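Local coordinates for glycosyltransferase Gtf1 (Streptococcus pneumoniae, PDB 4PQG), which belongs to the GT-B clan of glycosyltransferases, carries an added extended beta-sheet domain, and binds uridine-5'-diphosphate, at residues Arg289-Glu292 and Val293-Gln297; Asp432-Tyr435 and Gly436-Phe440; Lys495-Leu498 and Glu499-Lys502; Asn257-Glu261 and Asp262-Trp266. All blocks are in the same frame, centred on the assembly; numbering follows the deposited sequence.

Contact 1 (Arg289-Glu292 and Val293-Gln297)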
loop_
_atom_site.group_PDB
_atom_site.type_symbol
_atom_site.label_atom_id
_atom_site.label_comp_id
_atom_site.label_asym_id
_atom_site.label_seq_id
_atom_site.Cartn_x
_atom_site.Cartn_y
_atom_site.Cartn_z
ATOM N N ARG A 289 20.629 -10.740 1.422
ATOM C CA ARG A 289 20.721 -11.095 2.832
ATOM C C ARG A 289 19.437 -11.787 3.315
ATOM O O ARG A 289 19.509 -12.797 4.007
ATOM C CB ARG A 289 21.062 -9.880 3.696
ATOM C CG ARG A 289 21.270 -10.165 5.184
ATOM C CD ARG A 289 22.337 -11.214 5.502
ATOM N NE ARG A 289 22.282 -11.615 6.914
ATOM C CZ ARG A 289 22.631 -12.812 7.385
ATOM N NH1 ARG A 289 23.067 -13.759 6.567
ATOM N NH2 ARG A 289 22.530 -13.076 8.681
ATOM N N GLN A 290 18.264 -11.259 2.948
ATOM C CA GLN A 290 17.024 -11.925 3.364
ATOM C C GLN A 290 16.916 -13.280 2.685
ATOM O O GLN A 290 16.462 -14.251 3.293
ATOM C CB GLN A 290 15.780 -11.091 3.085
ATOM C CG GLN A 290 14.522 -11.708 3.702
ATOM C CD GLN A 290 13.361 -10.742 3.789
ATOM O OE1 GLN A 290 13.259 -9.797 3.006
ATOM N NE2 GLN A 290 12.474 -10.979 4.751
ATOM N N ASN A 291 17.371 -13.336 1.438
ATOM C CA ASN A 291 17.396 -14.576 0.680
ATOM C C ASN A 291 18.134 -15.666 1.457
ATOM O O ASN A 291 17.574 -16.734 1.720
ATOM C CB ASN A 291 17.999 -14.334 -0.715
ATOM C CG ASN A 291 17.816 -15.519 -1.654
ATOM O OD1 ASN A 291 17.910 -16.675 -1.244
ATOM N ND2 ASN A 291 17.559 -15.231 -2.921
ATOM N N GLU A 292 19.369 -15.373 1.869
ATOM C CA GLU A 292 20.208 -16.340 2.585
ATOM C C GLU A 292 19.630 -16.724 3.949
ATOM O O GLU A 292 19.632 -17.903 4.329
ATOM C CB GLU A 292 21.622 -15.778 2.764
ATOM C CG GLU A 292 22.313 -15.434 1.450
ATOM C CD GLU A 292 23.525 -14.538 1.641
ATOM O OE1 GLU A 292 24.195 -14.663 2.694
ATOM O OE2 GLU A 292 23.802 -13.713 0.737
ATOM N N VAL A 293 19.140 -15.727 4.683
ATOM C CA VAL A 293 18.493 -15.963 5.981
ATOM C C VAL A 293 17.333 -16.947 5.836
ATOM O O VAL A 293 17.271 -17.965 6.526
ATOM C CB VAL A 293 18.003 -14.637 6.620
ATOM C CG1 VAL A 293 17.034 -14.912 7.767
ATOM C CG2 VAL A 293 19.190 -13.821 7.115
ATOM N N LEU A 294 16.434 -16.654 4.905
ATOM C CA LEU A 294 15.259 -17.486 4.703
ATOM C C LEU A 294 15.650 -18.889 4.247
ATOM O O LEU A 294 15.123 -19.882 4.765
ATOM C CB LEU A 294 14.301 -16.836 3.699
ATOM C CG LEU A 294 12.916 -17.473 3.484
ATOM C CD1 LEU A 294 12.142 -17.627 4.788
ATOM C CD2 LEU A 294 12.124 -16.661 2.462
ATOM N N GLN A 295 16.582 -18.977 3.293
ATOM C CA GLN A 295 17.032 -20.298 2.826
ATOM C C GLN A 295 17.509 -21.167 3.996
ATOM O O GLN A 295 17.050 -22.302 4.165
ATOM C CB GLN A 295 18.105 -20.188 1.732
ATOM C CG GLN A 295 18.250 -21.478 0.933
ATOM C CD GLN A 295 17.105 -21.682 -0.040
ATOM O OE1 GLN A 295 16.974 -20.931 -0.995
ATOM N NE2 GLN A 295 16.271 -22.705 0.198
ATOM N N GLU A 296 18.399 -20.612 4.815
ATOM C CA GLU A 296 18.894 -21.282 6.013
ATOM C C GLU A 296 17.760 -21.728 6.931
ATOM O O GLU A 296 17.798 -22.834 7.483
ATOM C CB GLU A 296 19.862 -20.377 6.796
ATOM C CG GLU A 296 21.163 -20.062 6.061
ATOM C CD GLU A 296 22.027 -19.008 6.761
ATOM O OE1 GLU A 296 21.552 -18.354 7.717
ATOM O OE2 GLU A 296 23.199 -18.826 6.348
ATOM N N GLN A 297 16.762 -20.866 7.122
ATOM C CA GLN A 297 15.682 -21.202 8.053
ATOM C C GLN A 297 14.798 -22.320 7.516
ATOM O O GLN A 297 14.350 -23.166 8.278
ATOM C CB GLN A 297 14.874 -19.963 8.445
ATOM C CG GLN A 297 15.656 -19.032 9.364
ATOM C CD GLN A 297 15.089 -17.632 9.402
ATOM O OE1 GLN A 297 14.389 -17.196 8.486
ATOM N NE2 GLN A 297 15.376 -16.923 10.474
HETATM O O HOH W 1 18.797 -19.130 -2.098
#
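N291 and Q295, one helical turn apart, illustrate how two amides can share a water at one end while the protein holds the other. The water donates to OD1 of N291 at 2.7 Å and to OE1 of Q295 at 2.8 Å. The nitrogens have partners of their own: ND2 of N291 bonds to OG1 of T310, and NE2 of Q295 to the side-chain oxygen of Q305 and the carbonyl of P306. Each amide is therefore anchored through both its oxygen and its nitrogen, which fixes its rotation. A bend of the Q295 chain at CB-CG (chi2 75°) helps bring OE1 to the water.

The carrier is helix 288-301, the crossover helix of a beta-alpha-beta unit between parallel strands 282-285 and 308-310 of a Rossmann-like sheet. N291 packs on V285 of the first strand, L294 and Q295 on I308 of the second. Main-chain groups are paired in the usual i to i+4 way: V293 N reaches R289 O at 3.0 Å, L294 N reaches Q290 O at 2.9 Å, and Q295 N likewise bonds to N291 O. E292 O receives E296 N at 3.0 Å and also has CG of E296 against it. Buried Q290 turns away from this turn, its NE2 satisfied by ND1 of H253 and the carbonyl of A251.

On the exposed flank R289 bends at chi2 (56°) and lays one guanidinium face over V293, whose CG2 sits 3.6 Å above the plane, over the centre. NH1 of R289 remains 5.0 Å from OE1 of E296, too far for a salt bridge, though the opposite charges probably attract weakly.

Contact 2 (Asp432-Tyr435 and Gly436-Phe440)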
loop_
_atom_site.group_PDB
_atom_site.type_symbol
_atom_site.label_atom_id
_atom_site.label_comp_id
_atom_site.label_asym_id
_atom_site.label_seq_id
_atom_site.Cartn_x
_atom_site.Cartn_y
_atom_site.Cartn_z
ATOM N N ASP A 432 21.625 0.582 12.213
ATOM C CA ASP A 432 22.345 -0.538 11.635
ATOM C C ASP A 432 21.516 -1.808 11.818
ATOM O O ASP A 432 21.799 -2.631 12.689
ATOM C CB ASP A 432 23.711 -0.683 12.311
ATOM C CG ASP A 432 24.667 -1.594 11.541
ATOM O OD1 ASP A 432 24.250 -2.233 10.552
ATOM O OD2 ASP A 432 25.851 -1.668 11.925
ATOM N N VAL A 433 20.463 -1.943 11.011
ATOM C CA VAL A 433 19.535 -3.061 11.142
ATOM C C VAL A 433 19.180 -3.591 9.759
ATOM O O VAL A 433 19.156 -2.828 8.802
ATOM C CB VAL A 433 18.235 -2.674 11.908
ATOM C CG1 VAL A 433 18.511 -2.495 13.403
ATOM C CG2 VAL A 433 17.576 -1.437 11.314
ATOM N N PRO A 434 18.917 -4.901 9.650
ATOM C CA PRO A 434 18.548 -5.463 8.352
ATOM C C PRO A 434 17.097 -5.121 7.953
ATOM O O PRO A 434 16.314 -4.723 8.801
ATOM C CB PRO A 434 18.719 -6.969 8.567
ATOM C CG PRO A 434 18.496 -7.172 10.023
ATOM C CD PRO A 434 18.960 -5.919 10.716
ATOM N N TYR A 435 16.746 -5.211 6.671
ATOM C CA TYR A 435 17.692 -5.445 5.568
ATOM C C TYR A 435 18.043 -4.168 4.825
ATOM O O TYR A 435 19.185 -3.989 4.377
ATOM C CB TYR A 435 17.104 -6.476 4.606
ATOM C CG TYR A 435 16.778 -7.751 5.322
ATOM C CD1 TYR A 435 17.770 -8.687 5.583
ATOM C CD2 TYR A 435 15.478 -8.009 5.779
ATOM C CE1 TYR A 435 17.492 -9.859 6.270
ATOM C CE2 TYR A 435 15.177 -9.184 6.443
ATOM C CZ TYR A 435 16.176 -10.108 6.692
ATOM O OH TYR A 435 15.896 -11.264 7.376
ATOM N N GLY A 436 17.062 -3.273 4.696
ATOM C CA GLY A 436 17.187 -2.103 3.822
ATOM C C GLY A 436 18.296 -1.118 4.145
ATOM O O GLY A 436 19.009 -0.656 3.246
ATOM N N ASN A 437 18.441 -0.785 5.421
ATOM C CA ASN A 437 19.459 0.172 5.860
ATOM C C ASN A 437 20.858 -0.329 5.541
ATOM O O ASN A 437 21.720 0.436 5.140
ATOM C CB ASN A 437 19.339 0.444 7.363
ATOM C CG ASN A 437 18.258 1.454 7.692
ATOM O OD1 ASN A 437 17.472 1.856 6.822
ATOM N ND2 ASN A 437 18.213 1.877 8.948
ATOM N N GLN A 438 21.058 -1.625 5.707
ATOM C CA GLN A 438 22.340 -2.242 5.407
ATOM C C GLN A 438 22.592 -2.360 3.898
ATOM O O GLN A 438 23.743 -2.412 3.473
ATOM C CB GLN A 438 22.469 -3.583 6.126
ATOM C CG GLN A 438 22.577 -3.428 7.640
ATOM C CD GLN A 438 22.289 -4.703 8.403
ATOM O OE1 GLN A 438 21.868 -5.713 7.832
ATOM N NE2 GLN A 438 22.500 -4.660 9.721
ATOM N N THR A 439 21.518 -2.376 3.101
ATOM C CA THR A 439 21.615 -2.292 1.632
ATOM C C THR A 439 21.942 -0.859 1.136
ATOM O O THR A 439 22.783 -0.667 0.242
ATOM C CB THR A 439 20.310 -2.813 0.948
ATOM O OG1 THR A 439 20.060 -4.162 1.353
ATOM C CG2 THR A 439 20.447 -2.822 -0.552
ATOM N N PHE A 440 21.282 0.144 1.704
ATOM C CA PHE A 440 21.359 1.497 1.141
ATOM C C PHE A 440 22.331 2.480 1.804
ATOM O O PHE A 440 22.595 3.538 1.237
ATOM C CB PHE A 440 19.965 2.127 1.054
ATOM C CG PHE A 440 19.037 1.399 0.130
ATOM C CD1 PHE A 440 19.298 1.342 -1.238
ATOM C CD2 PHE A 440 17.913 0.744 0.627
ATOM C CE1 PHE A 440 18.451 0.658 -2.099
ATOM C CE2 PHE A 440 17.058 0.060 -0.231
ATOM C CZ PHE A 440 17.327 0.019 -1.596
HETATM O O HOH W 2 16.713 -1.809 7.563
#
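The carbonyl of Y435, a residue entered through a cis peptide bond from P434, takes the main-chain N of T439 at 3.1 Å, in the carbonyl plane, and so starts helix 436-440. A second donor joins it: OG1 of T439 comes to the same Y435 O at 3.2 Å, from above that plane. Q438 folds back over the preceding loop, its chain extended beyond CG (chi2 163°), which carries the amide alongside P434 with OE1 of Q438 3.5 Å from the proline CB. NE2 of Q438 goes on to OD1 of D432 at 3.1 Å, with the carboxylate and amide planes nearly perpendicular (85°); the oxygen is met from above the carboxylate plane.

This loop follows strand 428-431 in the parallel sheet of the C-terminal Rossmann-like domain of a GT-B glycosyltransferase. Y435 and G436 make backbone bonds with E412, a residue beside the bound NAG. A water knits the turn further, donating to V433 O at 2.9 Å and accepting from N437 N at 2.9 Å, while ND2 of N437 is held by the carbonyl of F431. The Y435 ring has CB of P434 3.6 Å above one face, offset toward the rim, and its OH bonds to OE2 of E252.

Contact 3 (Lys495-Leu498 and Glu499-Lys502)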
loop_
_atom_site.group_PDB
_atom_site.type_symbol
_atom_site.label_atom_id
_atom_site.label_comp_id
_atom_site.label_asym_id
_atom_site.label_seq_id
_atom_site.Cartn_x
_atom_site.Cartn_y
_atom_site.Cartn_z
ATOM N N LYS A 495 16.680 -0.281 -15.659
ATOM C CA LYS A 495 17.297 -1.115 -16.705
ATOM C C LYS A 495 17.733 -2.489 -16.193
ATOM O O LYS A 495 17.375 -3.505 -16.786
ATOM C CB LYS A 495 18.422 -0.368 -17.420
ATOM C CG LYS A 495 17.878 0.812 -18.213
ATOM C CD LYS A 495 18.911 1.483 -19.107
ATOM C CE LYS A 495 18.281 2.684 -19.797
ATOM N NZ LYS A 495 19.300 3.555 -20.442
ATOM N N GLU A 496 18.459 -2.526 -15.074
ATOM C CA GLU A 496 18.838 -3.800 -14.441
ATOM C C GLU A 496 17.622 -4.651 -14.036
ATOM O O GLU A 496 17.606 -5.871 -14.253
ATOM C CB GLU A 496 19.714 -3.575 -13.196
ATOM C CG GLU A 496 21.024 -2.820 -13.394
ATOM C CD GLU A 496 21.585 -2.260 -12.083
ATOM O OE1 GLU A 496 22.274 -3.014 -11.345
ATOM O OE2 GLU A 496 21.333 -1.063 -11.787
ATOM N N ILE A 497 16.620 -4.018 -13.423
ATOM C CA ILE A 497 15.477 -4.765 -12.858
ATOM C C ILE A 497 14.626 -5.471 -13.924
ATOM O O ILE A 497 14.151 -6.585 -13.699
ATOM C CB ILE A 497 14.605 -3.895 -11.916
ATOM C CG1 ILE A 497 13.999 -4.735 -10.790
ATOM C CG2 ILE A 497 13.484 -3.197 -12.674
ATOM C CD1 ILE A 497 15.016 -5.401 -9.901
ATOM N N LEU A 498 14.461 -4.816 -15.075
ATOM C CA LEU A 498 13.745 -5.367 -16.228
ATOM C C LEU A 498 14.318 -6.707 -16.653
ATOM O O LEU A 498 13.570 -7.639 -16.967
ATOM C CB LEU A 498 13.797 -4.393 -17.407
ATOM C CG LEU A 498 13.055 -3.070 -17.216
ATOM C CD1 LEU A 498 13.461 -2.037 -18.259
ATOM C CD2 LEU A 498 11.550 -3.288 -17.233
ATOM N N GLU A 499 15.647 -6.792 -16.653
ATOM C CA GLU A 499 16.351 -8.020 -17.000
ATOM C C GLU A 499 16.118 -9.109 -15.973
ATOM O O GLU A 499 16.044 -10.286 -16.324
ATOM C CB GLU A 499 17.854 -7.757 -17.165
ATOM C CG GLU A 499 18.209 -7.072 -18.476
ATOM C CD GLU A 499 17.755 -7.876 -19.685
ATOM O OE1 GLU A 499 18.038 -9.097 -19.739
ATOM O OE2 GLU A 499 17.099 -7.291 -20.573
ATOM N N LYS A 500 16.009 -8.723 -14.703
ATOM C CA LYS A 500 15.737 -9.702 -13.654
ATOM C C LYS A 500 14.336 -10.278 -13.839
ATOM O O LYS A 500 14.134 -11.487 -13.721
ATOM C CB LYS A 500 15.898 -9.093 -12.257
ATOM C CG LYS A 500 17.298 -8.568 -11.980
ATOM C CD LYS A 500 17.509 -8.194 -10.518
ATOM C CE LYS A 500 18.772 -7.366 -10.335
ATOM N NZ LYS A 500 20.010 -8.141 -10.641
ATOM N N TRP A 501 13.376 -9.410 -14.149
ATOM C CA TRP A 501 11.988 -9.836 -14.364
ATOM C C TRP A 501 11.857 -10.630 -15.638
ATOM O O TRP A 501 11.337 -11.751 -15.624
ATOM C CB TRP A 501 11.030 -8.642 -14.325
ATOM C CG TRP A 501 10.672 -8.231 -12.905
ATOM C CD1 TRP A 501 11.060 -7.081 -12.226
ATOM C CD2 TRP A 501 9.843 -8.973 -11.943
ATOM N NE1 TRP A 501 10.544 -7.060 -10.959
ATOM C CE2 TRP A 501 9.813 -8.165 -10.720
ATOM C CE3 TRP A 501 9.154 -10.185 -11.973
ATOM C CZ2 TRP A 501 9.104 -8.563 -9.590
ATOM C CZ3 TRP A 501 8.449 -10.582 -10.826
ATOM C CH2 TRP A 501 8.428 -9.791 -9.664
ATOM N N LYS A 502 12.366 -10.071 -16.733
ATOM C CA LYS A 502 12.447 -10.773 -18.013
ATOM C C LYS A 502 13.005 -12.182 -17.822
ATOM O O LYS A 502 12.375 -13.151 -18.241
ATOM C CB LYS A 502 13.295 -9.972 -19.006
ATOM C CG LYS A 502 13.123 -10.345 -20.470
ATOM C CD LYS A 502 13.892 -9.372 -21.355
ATOM C CE LYS A 502 14.102 -9.912 -22.763
ATOM N NZ LYS A 502 12.849 -9.903 -23.572
#
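E499 begins the second half of a contact within helix 494-508, the C-terminal helix that packs against helix 24-38 of the N-terminal Rossmann-like domain, a return of the chain end familiar in GT-B folds. The N of E499 makes a weak bond to E496 O at 3.2 Å, and CB of E499 rests against the same carbonyl. K500 N also bonds weakly to E496 O, at 3.3 Å. The aliphatic part of K500 crosses I497 at about a right angle, CD meeting the isoleucine CD1 at 3.8 Å, and its chain turns only at the end (chi4 -66°). NZ of K500 stays 5.6 Å from OE1 of E496, whose other oxygen takes the N of L493 just before the helix.

W501 follows with a regular bond, its N to I497 O at 3.0 Å. Its indole lies beside I497, pointing the same way, so that CD1 of W501 comes 4.0 Å from CG1 of I497. Both side chains pack on V35, and the indole meets F36 edge-to-face. K502 closes the segment on L498 O, which accepts the lysine N at 2.7 Å and is also touched by CB of K502 at 3.1 Å.

Contact 4 (Asn257-Glu261 and Asp262-Trp266)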
loop_
_atom_site.group_PDB
_atom_site.type_symbol
_atom_site.label_atom_id
_atom_site.label_comp_id
_atom_site.label_asym_id
_atom_site.label_seq_id
_atom_site.Cartn_x
_atom_site.Cartn_y
_atom_site.Cartn_z
ATOM N N ASN A 257 13.228 -12.323 18.454
ATOM C CA ASN A 257 13.110 -12.514 19.911
ATOM C C ASN A 257 12.458 -13.846 20.329
ATOM O O ASN A 257 12.787 -14.387 21.377
ATOM C CB ASN A 257 12.440 -11.318 20.607
ATOM C CG ASN A 257 11.335 -10.699 19.776
ATOM O OD1 ASN A 257 11.564 -10.261 18.635
ATOM N ND2 ASN A 257 10.128 -10.641 20.341
ATOM N N ALA A 258 11.576 -14.389 19.489
ATOM C CA ALA A 258 10.868 -15.635 19.824
ATOM C C ALA A 258 11.558 -16.894 19.308
ATOM O O ALA A 258 11.240 -18.004 19.724
ATOM C CB ALA A 258 9.441 -15.584 19.304
ATOM N N THR A 259 12.481 -16.708 18.376
ATOM C CA THR A 259 13.137 -17.806 17.683
ATOM C C THR A 259 14.380 -18.285 18.457
ATOM O O THR A 259 15.086 -17.490 19.074
ATOM C CB THR A 259 13.464 -17.353 16.242
ATOM O OG1 THR A 259 12.229 -17.050 15.571
ATOM C CG2 THR A 259 14.252 -18.408 15.458
ATOM N N ASN A 260 14.600 -19.598 18.461
ATOM C CA ASN A 260 15.816 -20.194 19.011
ATOM C C ASN A 260 16.276 -21.330 18.102
ATOM O O ASN A 260 15.796 -21.450 16.969
ATOM C CB ASN A 260 15.612 -20.643 20.468
ATOM C CG ASN A 260 14.609 -21.792 20.611
ATOM O OD1 ASN A 260 14.482 -22.649 19.741
ATOM N ND2 ASN A 260 13.917 -21.819 21.732
ATOM N N GLU A 261 17.192 -22.165 18.587
ATOM C CA GLU A 261 17.777 -23.228 17.768
ATOM C C GLU A 261 16.761 -24.253 17.264
ATOM O O GLU A 261 16.889 -24.771 16.143
ATOM C CB GLU A 261 18.868 -23.948 18.557
ATOM C CG GLU A 261 20.085 -24.295 17.721
ATOM C CD GLU A 261 20.877 -23.062 17.341
ATOM O OE1 GLU A 261 21.425 -22.419 18.262
ATOM O OE2 GLU A 261 20.942 -22.730 16.136
ATOM N N ASP A 262 15.747 -24.534 18.079
ATOM C CA ASP A 262 14.787 -25.596 17.769
ATOM C C ASP A 262 13.422 -25.134 17.260
ATOM O O ASP A 262 12.665 -25.935 16.706
ATOM C CB ASP A 262 14.620 -26.508 18.983
ATOM C CG ASP A 262 15.919 -27.186 19.368
ATOM O OD1 ASP A 262 16.605 -27.693 18.457
ATOM O OD2 ASP A 262 16.266 -27.186 20.563
ATOM N N TYR A 263 13.129 -23.850 17.446
ATOM C CA TYR A 263 11.818 -23.288 17.164
ATOM C C TYR A 263 11.936 -21.957 16.444
ATOM O O TYR A 263 12.715 -21.090 16.838
ATOM C CB TYR A 263 11.057 -23.103 18.485
ATOM C CG TYR A 263 9.814 -22.243 18.396
ATOM C CD1 TYR A 263 8.603 -22.773 17.936
ATOM C CD2 TYR A 263 9.840 -20.907 18.795
ATOM C CE1 TYR A 263 7.456 -21.987 17.864
ATOM C CE2 TYR A 263 8.700 -20.107 18.718
ATOM C CZ TYR A 263 7.509 -20.644 18.260
ATOM O OH TYR A 263 6.374 -19.845 18.200
ATOM N N ILE A 264 11.139 -21.787 15.402
ATOM C CA ILE A 264 11.048 -20.499 14.734
ATOM C C ILE A 264 9.604 -19.983 14.760
ATOM O O ILE A 264 8.659 -20.756 14.593
ATOM C CB ILE A 264 11.583 -20.552 13.290
ATOM C CG1 ILE A 264 11.632 -19.142 12.696
ATOM C CG2 ILE A 264 10.771 -21.516 12.430
ATOM C CD1 ILE A 264 12.657 -18.954 11.599
ATOM N N LEU A 265 9.451 -18.680 14.984
ATOM C CA LEU A 265 8.163 -18.035 14.831
ATOM C C LEU A 265 8.238 -17.143 13.599
ATOM O O LEU A 265 8.985 -16.173 13.590
ATOM C CB LEU A 265 7.780 -17.229 16.088
ATOM C CG LEU A 265 6.568 -16.268 15.998
ATOM C CD1 LEU A 265 5.248 -17.026 15.825
ATOM C CD2 LEU A 265 6.494 -15.374 17.230
ATOM N N TRP A 266 7.478 -17.505 12.562
ATOM C CA TRP A 266 7.346 -16.714 11.342
ATOM C C TRP A 266 6.528 -15.477 11.609
ATOM O O TRP A 266 5.746 -15.461 12.553
ATOM C CB TRP A 266 6.615 -17.532 10.275
ATOM C CG TRP A 266 7.279 -18.837 9.874
ATOM C CD1 TRP A 266 6.725 -20.118 9.911
ATOM C CD2 TRP A 266 8.643 -19.028 9.344
ATOM N NE1 TRP A 266 7.627 -21.053 9.465
ATOM C CE2 TRP A 266 8.792 -20.464 9.101
ATOM C CE3 TRP A 266 9.718 -18.180 9.064
ATOM C CZ2 TRP A 266 9.966 -21.009 8.599
ATOM C CZ3 TRP A 266 10.896 -18.746 8.534
ATOM C CH2 TRP A 266 11.013 -20.123 8.317
#
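The ring of Y263 receives the carbonyl oxygen of A258 at its edge, in the ring plane, with CD2 and CE2 of the tyrosine both about 3.4 Å from that O. Over one face, offset toward the rim, lies the backbone N of L265. The W266 ring has CG2 of I264 over one face and meets F274 edge-to-face. The amide of N260 is used differently: its OD1 takes D262 N at 2.8 Å and Y263 N at 2.9 Å, the two donors coming from opposite faces of the amide plane. N260 reaches them because CG stands between its backbone N and carbonyl carbon (chi1 66°). The bond to D262 defines an Asx turn, and the chain reverses here, its two arms running 152° apart. Between the arms, at the base of the bend, N260 N bonds to Y263 O at 2.9 Å.

T259 ties the arms together farther on. OG1 of T259 accepts L265 N at 3.3 Å in a nearly straight bond (170°) and bonds also to the carbonyl of S255, while the side chain lies alongside I264. CB of A258 meets CD2 of L265 at 3.6 Å, a small apolar patch. E261 forms a salt bridge with K300, and the carbonyl of N260 is bonded to the hydroxyl of Y301, both partners in the last turn of helix 288-301. This surface loop probably owes its shape mostly to directed polar bonds, though crystal neighbours also touch it and may influence it.

Along the chain the order is contact 4, contact 1, contact 2, contact 3. Contact 1, on helix 288-301, joins two neighbours. Contact 4 lies about 14 Å away, centre to centre, and I264 and W266 of its loop pack on Q297. Contact 2, about 15 Å away, belongs to the C-terminal domain; its Y435 ring packs on R289, Q290 and V293, so this pair spans the two Rossmann-like domains of the GT-B fold. Contact 3 stands apart, about 22 Å from contacts 1 and 2 between centres and touching none of the others. As in other GT-B proteins, its C-terminal helix returns to the N-terminal domain and so gives the two halves a second connection.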